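Local structure of superoxide dismutase (Candida albicans, 4GUN) at residues Y23-I28 against Y177-N182; V38-G43 against K71-G76; K85-V90 against K189-V194; S132-I137 against A153-I158. The protein is a manganese superoxide dismutase that probably protects the cell by turning superoxide radicals into hydrogen peroxide and molecular oxygen. The protein carries 2 engineered substitutions. One frame throughout, in Å; residues are numbered along the deposited sequence.

Contact 1: Y23-I28 against Y177-N182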
loop_
_atom_site.group_PDB
_atom_site.type_symbol
_atom_site.label_atom_id
_atom_site.label_comp_id
_atom_site.label_asym_id
_atom_site.label_seq_id
_atom_site.Cartn_x
_atom_site.Cartn_y
_atom_site.Cartn_z
ATOM N N TYR A 23 8.547 -17.807 28.119
ATOM C CA TYR A 23 8.396 -17.503 26.691
ATOM C C TYR A 23 7.943 -16.061 26.422
ATOM O O TYR A 23 8.591 -15.358 25.647
ATOM C CB TYR A 23 7.519 -18.584 26.009
ATOM C CG TYR A 23 7.960 -19.988 26.391
ATOM C CD1 TYR A 23 9.214 -20.473 26.016
ATOM C CD2 TYR A 23 7.178 -20.783 27.217
ATOM C CE1 TYR A 23 9.655 -21.732 26.421
ATOM C CE2 TYR A 23 7.612 -22.045 27.633
ATOM C CZ TYR A 23 8.850 -22.514 27.231
ATOM O OH TYR A 23 9.265 -23.776 27.584
ATOM N N ILE A 24 6.875 -15.617 27.105
ATOM C CA ILE A 24 6.338 -14.246 27.043
ATOM C C ILE A 24 6.192 -13.770 28.504
ATOM O O ILE A 24 5.563 -14.452 29.313
ATOM C CB ILE A 24 5.000 -14.122 26.243
ATOM C CG1 ILE A 24 5.086 -14.843 24.858
ATOM C CG2 ILE A 24 4.604 -12.629 26.101
ATOM C CD1 ILE A 24 3.794 -14.894 24.061
ATOM N N SER A 25 6.810 -12.633 28.849
ATOM C CA SER A 25 6.781 -12.155 30.232
ATOM C C SER A 25 5.447 -11.542 30.649
ATOM O O SER A 25 4.677 -11.087 29.790
ATOM C CB SER A 25 7.923 -11.172 30.484
ATOM O OG SER A 25 7.640 -9.906 29.902
ATOM N N LYS A 26 5.195 -11.498 31.984
ATOM C CA LYS A 26 4.008 -10.847 32.554
ATOM C C LYS A 26 4.017 -9.366 32.140
ATOM O O LYS A 26 2.970 -8.810 31.822
ATOM C CB LYS A 26 4.009 -10.943 34.096
ATOM C CG LYS A 26 2.863 -10.173 34.735
ATOM C CD LYS A 26 2.616 -10.509 36.181
ATOM C CE LYS A 26 1.640 -9.498 36.743
ATOM N NZ LYS A 26 1.501 -9.629 38.212
ATOM N N GLU A 27 5.214 -8.741 32.145
ATOM C CA GLU A 27 5.420 -7.320 31.840
ATOM C C GLU A 27 4.931 -6.967 30.435
ATOM O O GLU A 27 4.141 -6.027 30.294
ATOM C CB GLU A 27 6.888 -6.909 32.114
ATOM C CG GLU A 27 7.260 -6.944 33.602
ATOM C CD GLU A 27 7.103 -8.287 34.301
ATOM O OE1 GLU A 27 7.506 -9.313 33.704
ATOM O OE2 GLU A 27 6.485 -8.324 35.392
ATOM N N ILE A 28 5.280 -7.802 29.426
ATOM C CA ILE A 28 4.756 -7.656 28.049
ATOM C C ILE A 28 3.238 -7.893 28.060
ATOM O O ILE A 28 2.505 -7.021 27.632
ATOM C CB ILE A 28 5.473 -8.586 27.021
ATOM C CG1 ILE A 28 6.926 -8.134 26.779
ATOM C CG2 ILE A 28 4.673 -8.666 25.688
ATOM C CD1 ILE A 28 7.814 -9.228 26.131
ATOM N N TYR A 177 9.634 -6.805 22.403
ATOM C CA TYR A 177 10.707 -5.881 22.763
ATOM C C TYR A 177 11.218 -5.829 24.188
ATOM O O TYR A 177 12.437 -5.810 24.367
ATOM C CB TYR A 177 10.517 -4.471 22.199
ATOM C CG TYR A 177 11.841 -3.912 21.715
ATOM C CD1 TYR A 177 12.679 -3.197 22.574
ATOM C CD2 TYR A 177 12.267 -4.115 20.406
ATOM C CE1 TYR A 177 13.912 -2.697 22.137
ATOM C CE2 TYR A 177 13.505 -3.625 19.960
ATOM C CZ TYR A 177 14.328 -2.931 20.834
ATOM O OH TYR A 177 15.544 -2.454 20.399
ATOM N N LEU A 178 10.328 -5.792 25.198
ATOM C CA LEU A 178 10.801 -5.720 26.588
ATOM C C LEU A 178 11.655 -6.930 27.004
ATOM O O LEU A 178 12.630 -6.763 27.739
ATOM C CB LEU A 178 9.653 -5.480 27.568
ATOM C CG LEU A 178 8.929 -4.114 27.535
ATOM C CD1 LEU A 178 7.678 -4.180 28.364
ATOM C CD2 LEU A 178 9.798 -2.971 28.089
ATOM N N GLN A 179 11.357 -8.131 26.449
ATOM C CA GLN A 179 12.097 -9.351 26.763
ATOM C C GLN A 179 13.231 -9.623 25.804
ATOM O O GLN A 179 14.325 -9.947 26.239
ATOM C CB GLN A 179 11.147 -10.574 26.823
ATOM C CG GLN A 179 11.811 -11.879 27.344
ATOM C CD GLN A 179 10.844 -13.034 27.539
ATOM O OE1 GLN A 179 9.672 -12.867 27.920
ATOM N NE2 GLN A 179 11.322 -14.248 27.305
ATOM N N TYR A 180 12.960 -9.561 24.501
ATOM C CA TYR A 180 13.904 -9.948 23.466
ATOM C C TYR A 180 14.698 -8.835 22.813
ATOM O O TYR A 180 15.687 -9.140 22.150
ATOM C CB TYR A 180 13.172 -10.781 22.412
ATOM C CG TYR A 180 12.587 -12.069 22.965
ATOM C CD1 TYR A 180 13.358 -13.222 23.055
ATOM C CD2 TYR A 180 11.266 -12.126 23.424
ATOM C CE1 TYR A 180 12.832 -14.408 23.553
ATOM C CE2 TYR A 180 10.721 -13.314 23.911
ATOM C CZ TYR A 180 11.518 -14.449 23.988
ATOM O OH TYR A 180 11.050 -15.633 24.497
ATOM N N GLN A 181 14.321 -7.560 23.030
ATOM C CA GLN A 181 14.971 -6.403 22.393
ATOM C C GLN A 181 14.908 -6.563 20.861
ATOM O O GLN A 181 13.847 -6.925 20.350
ATOM C CB GLN A 181 16.405 -6.147 22.919
ATOM C CG GLN A 181 16.451 -5.439 24.283
ATOM C CD GLN A 181 16.324 -6.398 25.429
ATOM O OE1 GLN A 181 17.204 -7.230 25.675
ATOM N NE2 GLN A 181 15.216 -6.314 26.153
ATOM N N ASN A 182 16.007 -6.319 20.144
ATOM C CA ASN A 182 16.061 -6.436 18.672
ATOM C C ASN A 182 16.005 -7.895 18.180
ATOM O O ASN A 182 15.809 -8.121 16.975
ATOM C CB ASN A 182 17.398 -5.839 18.169
ATOM C CG ASN A 182 18.588 -6.530 18.769
ATOM O OD1 ASN A 182 18.816 -6.489 19.986
ATOM N ND2 ASN A 182 19.372 -7.186 17.938
#

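Contact 2: V38-G43 against K71-G76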
loop_
_atom_site.group_PDB
_atom_site.type_symbol
_atom_site.label_atom_id
_atom_site.label_comp_id
_atom_site.label_asym_id
_atom_site.label_seq_id
_atom_site.Cartn_x
_atom_site.Cartn_y
_atom_site.Cartn_z
ATOM N N VAL A 38 -6.653 -2.573 24.749
ATOM C CA VAL A 38 -7.578 -1.540 25.271
ATOM C C VAL A 38 -7.665 -0.320 24.318
ATOM O O VAL A 38 -8.750 0.237 24.135
ATOM C CB VAL A 38 -7.184 -1.142 26.728
ATOM C CG1 VAL A 38 -7.756 0.222 27.121
ATOM C CG2 VAL A 38 -7.625 -2.210 27.725
ATOM N N ALA A 39 -6.513 0.101 23.734
ATOM C CA ALA A 39 -6.451 1.232 22.797
ATOM C C ALA A 39 -7.222 0.932 21.496
ATOM O O ALA A 39 -7.891 1.819 20.964
ATOM C CB ALA A 39 -5.002 1.608 22.499
ATOM N N TYR A 40 -7.186 -0.318 21.019
ATOM C CA TYR A 40 -7.979 -0.702 19.843
ATOM C C TYR A 40 -9.487 -0.797 20.190
ATOM O O TYR A 40 -10.308 -0.449 19.350
ATOM C CB TYR A 40 -7.480 -2.018 19.220
ATOM C CG TYR A 40 -6.016 -2.010 18.835
ATOM C CD1 TYR A 40 -5.526 -1.106 17.895
ATOM C CD2 TYR A 40 -5.140 -2.963 19.339
ATOM C CE1 TYR A 40 -4.186 -1.104 17.525
ATOM C CE2 TYR A 40 -3.787 -2.953 19.000
ATOM C CZ TYR A 40 -3.317 -2.035 18.079
ATOM O OH TYR A 40 -1.984 -2.041 17.744
ATOM N N VAL A 41 -9.852 -1.262 21.413
ATOM C CA VAL A 41 -11.261 -1.333 21.852
ATOM C C VAL A 41 -11.876 0.092 21.821
ATOM O O VAL A 41 -12.990 0.307 21.307
ATOM C CB VAL A 41 -11.390 -1.990 23.269
ATOM C CG1 VAL A 41 -12.796 -1.781 23.865
ATOM C CG2 VAL A 41 -11.057 -3.480 23.218
ATOM N N ASN A 42 -11.134 1.055 22.394
ATOM C CA ASN A 42 -11.539 2.449 22.473
ATOM C C ASN A 42 -11.583 3.121 21.104
ATOM O O ASN A 42 -12.557 3.824 20.797
ATOM C CB ASN A 42 -10.637 3.208 23.457
ATOM C CG ASN A 42 -10.894 2.802 24.890
ATOM O OD1 ASN A 42 -11.973 2.291 25.223
ATOM N ND2 ASN A 42 -9.929 3.053 25.781
ATOM N N GLY A 43 -10.543 2.867 20.298
ATOM C CA GLY A 43 -10.398 3.404 18.960
ATOM C C GLY A 43 -11.529 2.967 18.054
ATOM O O GLY A 43 -12.092 3.796 17.342
ATOM N N LYS A 71 -10.766 0.080 10.011
ATOM C CA LYS A 71 -9.870 -1.000 9.583
ATOM C C LYS A 71 -8.823 -1.291 10.666
ATOM O O LYS A 71 -8.661 -2.441 11.062
ATOM C CB LYS A 71 -9.171 -0.622 8.255
ATOM C CG LYS A 71 -8.383 -1.769 7.602
ATOM C CD LYS A 71 -7.554 -1.333 6.373
ATOM C CE LYS A 71 -6.223 -0.699 6.751
ATOM N NZ LYS A 71 -5.235 -0.659 5.625
ATOM N N PHE A 72 -8.153 -0.234 11.160
ATOM C CA PHE A 72 -7.067 -0.329 12.135
ATOM C C PHE A 72 -7.489 -0.826 13.500
ATOM O O PHE A 72 -6.925 -1.803 13.995
ATOM C CB PHE A 72 -6.312 1.015 12.243
ATOM C CG PHE A 72 -5.082 0.985 13.119
ATOM C CD1 PHE A 72 -3.920 0.351 12.692
ATOM C CD2 PHE A 72 -5.078 1.616 14.361
ATOM C CE1 PHE A 72 -2.777 0.336 13.493
ATOM C CE2 PHE A 72 -3.924 1.620 15.159
ATOM C CZ PHE A 72 -2.778 0.990 14.715
ATOM N N HIS A 73 -8.442 -0.141 14.127
ATOM C CA HIS A 73 -8.861 -0.525 15.474
ATOM C C HIS A 73 -9.732 -1.773 15.471
ATOM O O HIS A 73 -9.625 -2.585 16.381
ATOM C CB HIS A 73 -9.469 0.654 16.242
ATOM C CG HIS A 73 -8.564 1.838 16.388
ATOM N ND1 HIS A 73 -7.497 1.838 17.288
ATOM C CD2 HIS A 73 -8.629 3.053 15.792
ATOM C CE1 HIS A 73 -6.942 3.032 17.184
ATOM N NE2 HIS A 73 -7.593 3.798 16.300
ATOM N N GLY A 74 -10.531 -1.955 14.426
ATOM C CA GLY A 74 -11.343 -3.161 14.254
ATOM C C GLY A 74 -10.472 -4.383 14.014
ATOM O O GLY A 74 -10.723 -5.460 14.568
ATOM N N GLY A 75 -9.413 -4.190 13.232
ATOM C CA GLY A 75 -8.422 -5.222 12.937
ATOM C C GLY A 75 -7.602 -5.568 14.165
ATOM O O GLY A 75 -7.387 -6.743 14.457
ATOM N N GLY A 76 -7.165 -4.542 14.898
ATOM C CA GLY A 76 -6.395 -4.721 16.129
ATOM C C GLY A 76 -7.137 -5.534 17.166
ATOM O O GLY A 76 -6.554 -6.413 17.790
#

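Contact 3: K85-V90 against K189-V194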
loop_
_atom_site.group_PDB
_atom_site.type_symbol
_atom_site.label_atom_id
_atom_site.label_comp_id
_atom_site.label_asym_id
_atom_site.label_seq_id
_atom_site.Cartn_x
_atom_site.Cartn_y
_atom_site.Cartn_z
ATOM N N LYS A 85 -6.546 -16.259 22.393
ATOM C CA LYS A 85 -7.209 -17.556 22.268
ATOM C C LYS A 85 -6.310 -18.643 21.741
ATOM O O LYS A 85 -6.558 -19.811 22.059
ATOM C CB LYS A 85 -8.538 -17.459 21.500
ATOM C CG LYS A 85 -9.686 -16.848 22.307
ATOM C CD LYS A 85 -10.323 -17.850 23.249
ATOM C CE LYS A 85 -11.635 -17.385 23.831
ATOM N NZ LYS A 85 -12.315 -18.489 24.563
ATOM N N ASN A 86 -5.254 -18.294 20.959
ATOM C CA ASN A 86 -4.292 -19.306 20.496
ATOM C C ASN A 86 -2.992 -19.349 21.295
ATOM O O ASN A 86 -1.979 -19.868 20.832
ATOM C CB ASN A 86 -4.115 -19.409 18.958
ATOM C CG ASN A 86 -3.504 -18.229 18.251
ATOM O OD1 ASN A 86 -4.046 -17.753 17.265
ATOM N ND2 ASN A 86 -2.318 -17.785 18.667
ATOM N N LEU A 87 -3.051 -18.839 22.533
ATOM C CA LEU A 87 -1.946 -18.887 23.477
ATOM C C LEU A 87 -2.462 -19.625 24.697
ATOM O O LEU A 87 -3.625 -19.467 25.059
ATOM C CB LEU A 87 -1.466 -17.475 23.877
ATOM C CG LEU A 87 -0.665 -16.672 22.823
ATOM C CD1 LEU A 87 -0.451 -15.248 23.289
ATOM C CD2 LEU A 87 0.686 -17.328 22.502
ATOM N N ALA A 88 -1.625 -20.438 25.317
ATOM C CA ALA A 88 -2.027 -21.210 26.500
ATOM C C ALA A 88 -0.801 -21.576 27.320
ATOM O O ALA A 88 0.235 -21.923 26.736
ATOM C CB ALA A 88 -2.753 -22.490 26.084
ATOM N N PRO A 89 -0.900 -21.571 28.667
ATOM C CA PRO A 89 0.242 -22.037 29.480
ATOM C C PRO A 89 0.607 -23.484 29.138
ATOM O O PRO A 89 -0.245 -24.237 28.637
ATOM C CB PRO A 89 -0.274 -21.959 30.921
ATOM C CG PRO A 89 -1.539 -21.190 30.881
ATOM C CD PRO A 89 -2.073 -21.218 29.501
ATOM N N VAL A 90 1.870 -23.876 29.385
ATOM C CA VAL A 90 2.335 -25.243 29.127
ATOM C C VAL A 90 1.420 -26.254 29.866
ATOM O O VAL A 90 0.934 -27.205 29.244
ATOM C CB VAL A 90 3.860 -25.424 29.405
ATOM C CG1 VAL A 90 4.275 -26.896 29.354
ATOM C CG2 VAL A 90 4.693 -24.608 28.412
ATOM N N LYS A 189 10.911 -18.260 17.581
ATOM C CA LYS A 189 11.277 -19.609 18.008
ATOM C C LYS A 189 10.538 -19.976 19.323
ATOM O O LYS A 189 9.838 -20.986 19.379
ATOM C CB LYS A 189 12.816 -19.698 18.169
ATOM C CG LYS A 189 13.361 -21.121 18.276
ATOM C CD LYS A 189 14.900 -21.168 18.248
ATOM C CE LYS A 189 15.496 -21.297 16.857
ATOM N NZ LYS A 189 15.330 -22.664 16.282
ATOM N N ALA A 190 10.631 -19.106 20.335
ATOM C CA ALA A 190 10.044 -19.294 21.658
ATOM C C ALA A 190 8.519 -19.400 21.770
ATOM O O ALA A 190 8.047 -20.146 22.628
ATOM C CB ALA A 190 10.559 -18.225 22.600
ATOM N N ILE A 191 7.759 -18.632 20.975
ATOM C CA ILE A 191 6.285 -18.576 21.068
ATOM C C ILE A 191 5.572 -19.918 20.843
ATOM O O ILE A 191 4.509 -20.135 21.417
ATOM C CB ILE A 191 5.673 -17.413 20.202
ATOM C CG1 ILE A 191 4.214 -17.065 20.654
ATOM C CG2 ILE A 191 5.758 -17.706 18.700
ATOM C CD1 ILE A 191 3.716 -15.691 20.240
ATOM N N TRP A 192 6.130 -20.793 19.990
ATOM C CA TRP A 192 5.525 -22.095 19.685
ATOM C C TRP A 192 5.327 -23.003 20.904
ATOM O O TRP A 192 4.395 -23.794 20.916
ATOM C CB TRP A 192 6.256 -22.793 18.535
ATOM C CG TRP A 192 6.175 -21.992 17.274
ATOM C CD1 TRP A 192 7.132 -21.162 16.772
ATOM C CD2 TRP A 192 5.029 -21.842 16.431
ATOM N NE1 TRP A 192 6.684 -20.564 15.622
ATOM C CE2 TRP A 192 5.383 -20.944 15.399
ATOM C CE3 TRP A 192 3.743 -22.420 16.418
ATOM C CZ2 TRP A 192 4.502 -20.603 14.370
ATOM C CZ3 TRP A 192 2.851 -22.043 15.423
ATOM C CH2 TRP A 192 3.228 -21.142 14.416
ATOM N N ASN A 193 6.138 -22.798 21.960
ATOM C CA ASN A 193 6.048 -23.488 23.248
ATOM C C ASN A 193 4.739 -23.130 24.010
ATOM O O ASN A 193 4.327 -23.880 24.885
ATOM C CB ASN A 193 7.265 -23.173 24.096
ATOM C CG ASN A 193 8.568 -23.627 23.499
ATOM O OD1 ASN A 193 8.875 -24.814 23.462
ATOM N ND2 ASN A 193 9.358 -22.695 22.990
ATOM N N VAL A 194 4.077 -22.015 23.651
ATOM C CA VAL A 194 2.802 -21.605 24.286
ATOM C C VAL A 194 1.645 -21.485 23.306
ATOM O O VAL A 194 0.607 -20.903 23.642
ATOM C CB VAL A 194 2.905 -20.379 25.254
ATOM C CG1 VAL A 194 3.653 -20.742 26.534
ATOM C CG2 VAL A 194 3.513 -19.151 24.566
#

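Contact 4: S132-I137 against A153-I158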
loop_
_atom_site.group_PDB
_atom_site.type_symbol
_atom_site.label_atom_id
_atom_site.label_comp_id
_atom_site.label_asym_id
_atom_site.label_seq_id
_atom_site.Cartn_x
_atom_site.Cartn_y
_atom_site.Cartn_z
ATOM N N SER A 132 5.553 -3.371 11.225
ATOM C CA SER A 132 4.538 -3.998 12.076
ATOM C C SER A 132 3.652 -4.930 11.262
ATOM O O SER A 132 3.311 -4.627 10.121
ATOM C CB SER A 132 3.704 -2.942 12.799
ATOM O OG SER A 132 4.516 -2.152 13.657
ATOM N N GLY A 133 3.326 -6.077 11.844
ATOM C CA GLY A 133 2.485 -7.050 11.165
ATOM C C GLY A 133 2.234 -8.336 11.908
ATOM O O GLY A 133 2.527 -8.456 13.099
ATOM N N TRP A 134 1.591 -9.271 11.210
ATOM C CA TRP A 134 1.167 -10.573 11.740
ATOM C C TRP A 134 1.436 -11.639 10.735
ATOM O O TRP A 134 1.510 -11.343 9.546
ATOM C CB TRP A 134 -0.376 -10.568 11.952
ATOM C CG TRP A 134 -0.855 -9.655 13.038
ATOM C CD1 TRP A 134 -0.961 -8.300 12.979
ATOM C CD2 TRP A 134 -1.244 -10.034 14.365
ATOM N NE1 TRP A 134 -1.340 -7.801 14.205
ATOM C CE2 TRP A 134 -1.510 -8.844 15.078
ATOM C CE3 TRP A 134 -1.389 -11.264 15.024
ATOM C CZ2 TRP A 134 -1.936 -8.849 16.413
ATOM C CZ3 TRP A 134 -1.786 -11.266 16.358
ATOM C CH2 TRP A 134 -2.051 -10.070 17.036
ATOM N N ALA A 135 1.554 -12.892 11.199
ATOM C CA ALA A 135 1.557 -14.090 10.352
ATOM C C ALA A 135 0.355 -14.928 10.762
ATOM O O ALA A 135 0.000 -14.975 11.947
ATOM C CB ALA A 135 2.828 -14.901 10.501
ATOM N N PHE A 136 -0.313 -15.539 9.779
ATOM C CA PHE A 136 -1.459 -16.382 10.059
ATOM C C PHE A 136 -1.339 -17.696 9.307
ATOM O O PHE A 136 -0.963 -17.711 8.140
ATOM C CB PHE A 136 -2.793 -15.713 9.638
ATOM C CG PHE A 136 -3.166 -14.391 10.257
ATOM C CD1 PHE A 136 -4.053 -14.334 11.325
ATOM C CD2 PHE A 136 -2.720 -13.197 9.706
ATOM C CE1 PHE A 136 -4.429 -13.106 11.875
ATOM C CE2 PHE A 136 -3.099 -11.969 10.254
ATOM C CZ PHE A 136 -3.951 -11.933 11.330
ATOM N N ILE A 137 -1.736 -18.780 9.969
ATOM C CA ILE A 137 -1.958 -20.079 9.357
ATOM C C ILE A 137 -3.447 -19.954 9.019
ATOM O O ILE A 137 -4.244 -19.633 9.912
ATOM C CB ILE A 137 -1.667 -21.268 10.316
ATOM C CG1 ILE A 137 -0.136 -21.397 10.536
ATOM C CG2 ILE A 137 -2.231 -22.560 9.700
ATOM C CD1 ILE A 137 0.305 -22.272 11.720
ATOM N N ALA A 153 0.132 -6.520 7.190
ATOM C CA ALA A 153 0.895 -5.399 7.734
ATOM C C ALA A 153 0.032 -4.735 8.777
ATOM O O ALA A 153 -1.190 -4.731 8.624
ATOM C CB ALA A 153 1.240 -4.414 6.621
ATOM N N ASN A 154 0.653 -4.163 9.837
ATOM C CA ASN A 154 -0.046 -3.393 10.863
ATOM C C ASN A 154 -1.184 -4.160 11.519
ATOM O O ASN A 154 -0.932 -5.224 12.091
ATOM C CB ASN A 154 -0.498 -2.012 10.295
ATOM C CG ASN A 154 0.659 -1.164 9.824
ATOM O OD1 ASN A 154 1.780 -1.316 10.291
ATOM N ND2 ASN A 154 0.422 -0.249 8.890
ATOM N N GLN A 155 -2.432 -3.641 11.445
ATOM C CA GLN A 155 -3.590 -4.338 12.007
ATOM C C GLN A 155 -4.505 -4.928 10.945
ATOM O O GLN A 155 -5.653 -5.245 11.227
ATOM C CB GLN A 155 -4.348 -3.543 13.084
ATOM C CG GLN A 155 -3.558 -3.273 14.389
ATOM C CD GLN A 155 -2.983 -4.500 15.084
ATOM O OE1 GLN A 155 -3.392 -5.650 14.872
ATOM N NE2 GLN A 155 -2.022 -4.273 15.950
ATOM N N ASP A 156 -3.974 -5.128 9.726
ATOM C CA ASP A 156 -4.730 -5.793 8.662
ATOM C C ASP A 156 -4.973 -7.259 9.128
ATOM O O ASP A 156 -4.180 -7.812 9.903
ATOM C CB ASP A 156 -3.982 -5.699 7.313
ATOM C CG ASP A 156 -3.806 -4.271 6.792
ATOM O OD1 ASP A 156 -4.418 -3.344 7.369
ATOM O OD2 ASP A 156 -3.059 -4.083 5.809
ATOM N N THR A 157 -6.116 -7.834 8.758
ATOM C CA THR A 157 -6.507 -9.167 9.240
ATOM C C THR A 157 -6.939 -10.113 8.126
ATOM O O THR A 157 -6.940 -9.731 6.961
ATOM C CB THR A 157 -7.585 -9.010 10.343
ATOM O OG1 THR A 157 -7.700 -10.236 11.077
ATOM C CG2 THR A 157 -8.951 -8.560 9.800
ATOM N N ILE A 158 -7.369 -11.325 8.501
ATOM C CA ILE A 158 -7.937 -12.302 7.570
ATOM C C ILE A 158 -9.427 -11.962 7.500
ATOM O O ILE A 158 -10.195 -12.332 8.384
ATOM C CB ILE A 158 -7.618 -13.760 8.011
ATOM C CG1 ILE A 158 -6.077 -13.972 8.177
ATOM C CG2 ILE A 158 -8.222 -14.799 7.047
ATOM C CD1 ILE A 158 -5.171 -13.461 7.027
HETATM O O HOH W 1 4.301 -1.039 10.063
#

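Contact 1: Y23-I28 against Y177-N182
The hydroxyl of Tyr180 donates to the backbone carbonyl of Tyr23, with OH 2.7 Å from O. The oxygen receives it on a lone pair, in the carbonyl plane, at a C=O...donor angle of 133°, and sits at the edge of the phenol in the plane of the ring. Gln179 reaches the same loop with an extended side chain. Its CG stands anti to the backbone N (chi1 -172°), which sends the amide out to Ser25, where OE1 lies 3.0 Å from the backbone N and 3.5 Å from CB. On the other side of that amide, NE2 donates to the carbonyl of Pro22. Beyond the amide the contact turns apolar: Ile28 CD1 abuts Gln179 CB at 3.7 Å, the two side chains crossing at about a right angle, while Ile28 CG1 meets Leu178 CB at 3.9 Å as the two side chains run past each other in opposite directions. The contact ties the start of the long helix 26-56 of the alpha-hairpin domain to the short helix 177-180 of the C-terminal domain. Ser25 is the N-cap of the long helix, its OG accepting from Ile28 N at 3.2 Å in a nearly straight bond, 168° at the hydrogen. One turn further along lies His32, a manganese ligand, with its side chain about 4 Å from that of Ile28.

Contact 2: V38-G43 against K71-G76
Tyr40 and His73 mesh in a close helix-to-helix packing inside the alpha-hairpin domain, with no hydrogen bond across it. The segment axes approach to 7.9 Å and cross at -131°; the backbones come closest at Tyr40 and His73, CA to CA 4.5 Å, and a glycine of each helix packs on a ring of the other. Gly76 CA lies over one face of the Tyr40 ring, 4.0 Å from its centroid and only 16° off the normal, a CH-pi contact. Gly43 CA does the same to the imidazole of His73, 3.5 Å above the centre of the ring. The opposite face is covered by CD2 of Phe72, so the imidazole lies between Gly43 CA and Phe72 CD2. His73 ND1 is at the edge of the Tyr40 ring, 3.6 Å from CD1, and His73 CB presses on Tyr40 O at 3.4 Å. These two helices, 26-56 and 60-85, form the antiparallel hairpin of iron and manganese superoxide dismutases. Tyr40 stands at its metal end, about 5 Å from the manganese ion, and its ring also meets the ring of the ligand His80. The edge of Tyr40 is turned to the face of Phe72 in an offset edge-to-face pair, planes at 74°, with Tyr40 CE1 3.6 Å from Phe72 CE2. Tyr40 OH is hydrogen-bonded to Gln155, and Gly76 O accepts from His80 ND1.

Contact 3: K85-V90 against K189-V194
The loop that leaves helix 60-85 is stitched by Ala88 to Val194, just after the short 3-10 segment 192-193, and the stitch joins that loop to the C-terminal domain. Ala88 N donates to Val194 O at 2.8 Å, with 154° at the hydrogen and the donor tilted a little out of the carbonyl plane. The same oxygen receives a second, softer contact from Leu87, whose CA lies 3.3 Å away in a CA-H...O geometry. One N-H bond and one CA-H...O contact, from consecutive residues, thus meet at one carbonyl in a largely buried place. Alongside, Leu87 sends CD2 against two side chains, 3.9 Å from Val194 CG2 and 4.0 Å from Ile191 CG1. The isoleucine reaches it because its CG1 branch stands anti to the backbone N (chi1 -162°). At the far end Val90 lays CG2 against the carbonyl of Asn193, 3.6 Å from O. What gives the acceptor its place is the turn itself: Val194 N bonds back to Ile191 O, and the amide of Asn193 folds over to Ala190, its ND2 2.9 Å from O but above the carbonyl plane instead of on a lone pair. On the loop side Asn86 probably helps to fix the chain, since its OD1 accepts from Ala168 N and from Arg203, while its backbone pairs with Asn196. Ala168 belongs to strand 163-170, which also carries the manganese ligand Asp170, and the side chain of Ile191 comes within about 6 Å of that aspartate.

Contact 4: S132-I137 against A153-I158
Ile158 packs over one face of Phe136, and this is the densely packed end of the contact. Its CG1 sits 3.7 Å from the ring centroid and 16° off the normal, while CD1 reaches CD2 of the ring at 3.6 Å. The middle is polar. Trp134 NE1 makes a weak, bent bond to Gln155 OE1 (3.0 Å, 130° at the hydrogen), with the indole and amide planes 64° apart. A bend in the glutamine side chain brings the amide there; OE1 also accepts from Asn79, and NE2 turns to Tyr40. Asn154 O lies at the indole edge, 3.2 Å from Trp134 CD1. Toward Ala153, which is exposed, the two chains touch mainly by backbone: Gly133 and Ala153 form a non-hydrogen-bonded antiparallel pair, and Asn154 N gives Ser132 O a short, straight bond of 2.7 Å from well above the carbonyl plane. A water accepts from Ser132 N at 2.9 Å. A type II' turn from Ala153 to Asp156 lets the chain leave the sheet here. Strand 133-140 is central, between 146-153 and 163-170; helix 60-85 touches Trp134, Phe136 and Gln155, and Ser132 meets its counterpart Ser132 of the second subunit.

The four contacts lie at different distances from the manganese, which is held by His32, His80, Asp170 and His174. Nearest is contact 4, with the Trp134 side chain about 4 Å from the ion, then that of Tyr40 in contact 2 at about 5 Å; those of Ile28 and Leu87 stand back at about 8 and 9 Å. Contacts 2 and 4 join directly: Tyr40 OH is 2.9 Å from Gln155 NE2, and Lys71 NZ and Asp156 OD1 form a long, weak ion pair. Contacts 1 and 3 both join the two domains, and they touch where Tyr23 CD2 is 3.6 Å from Val194 CG1. Contact 3 meets contact 4 through Trp192 and Ile137, CH2 to CD1 4.1 Å.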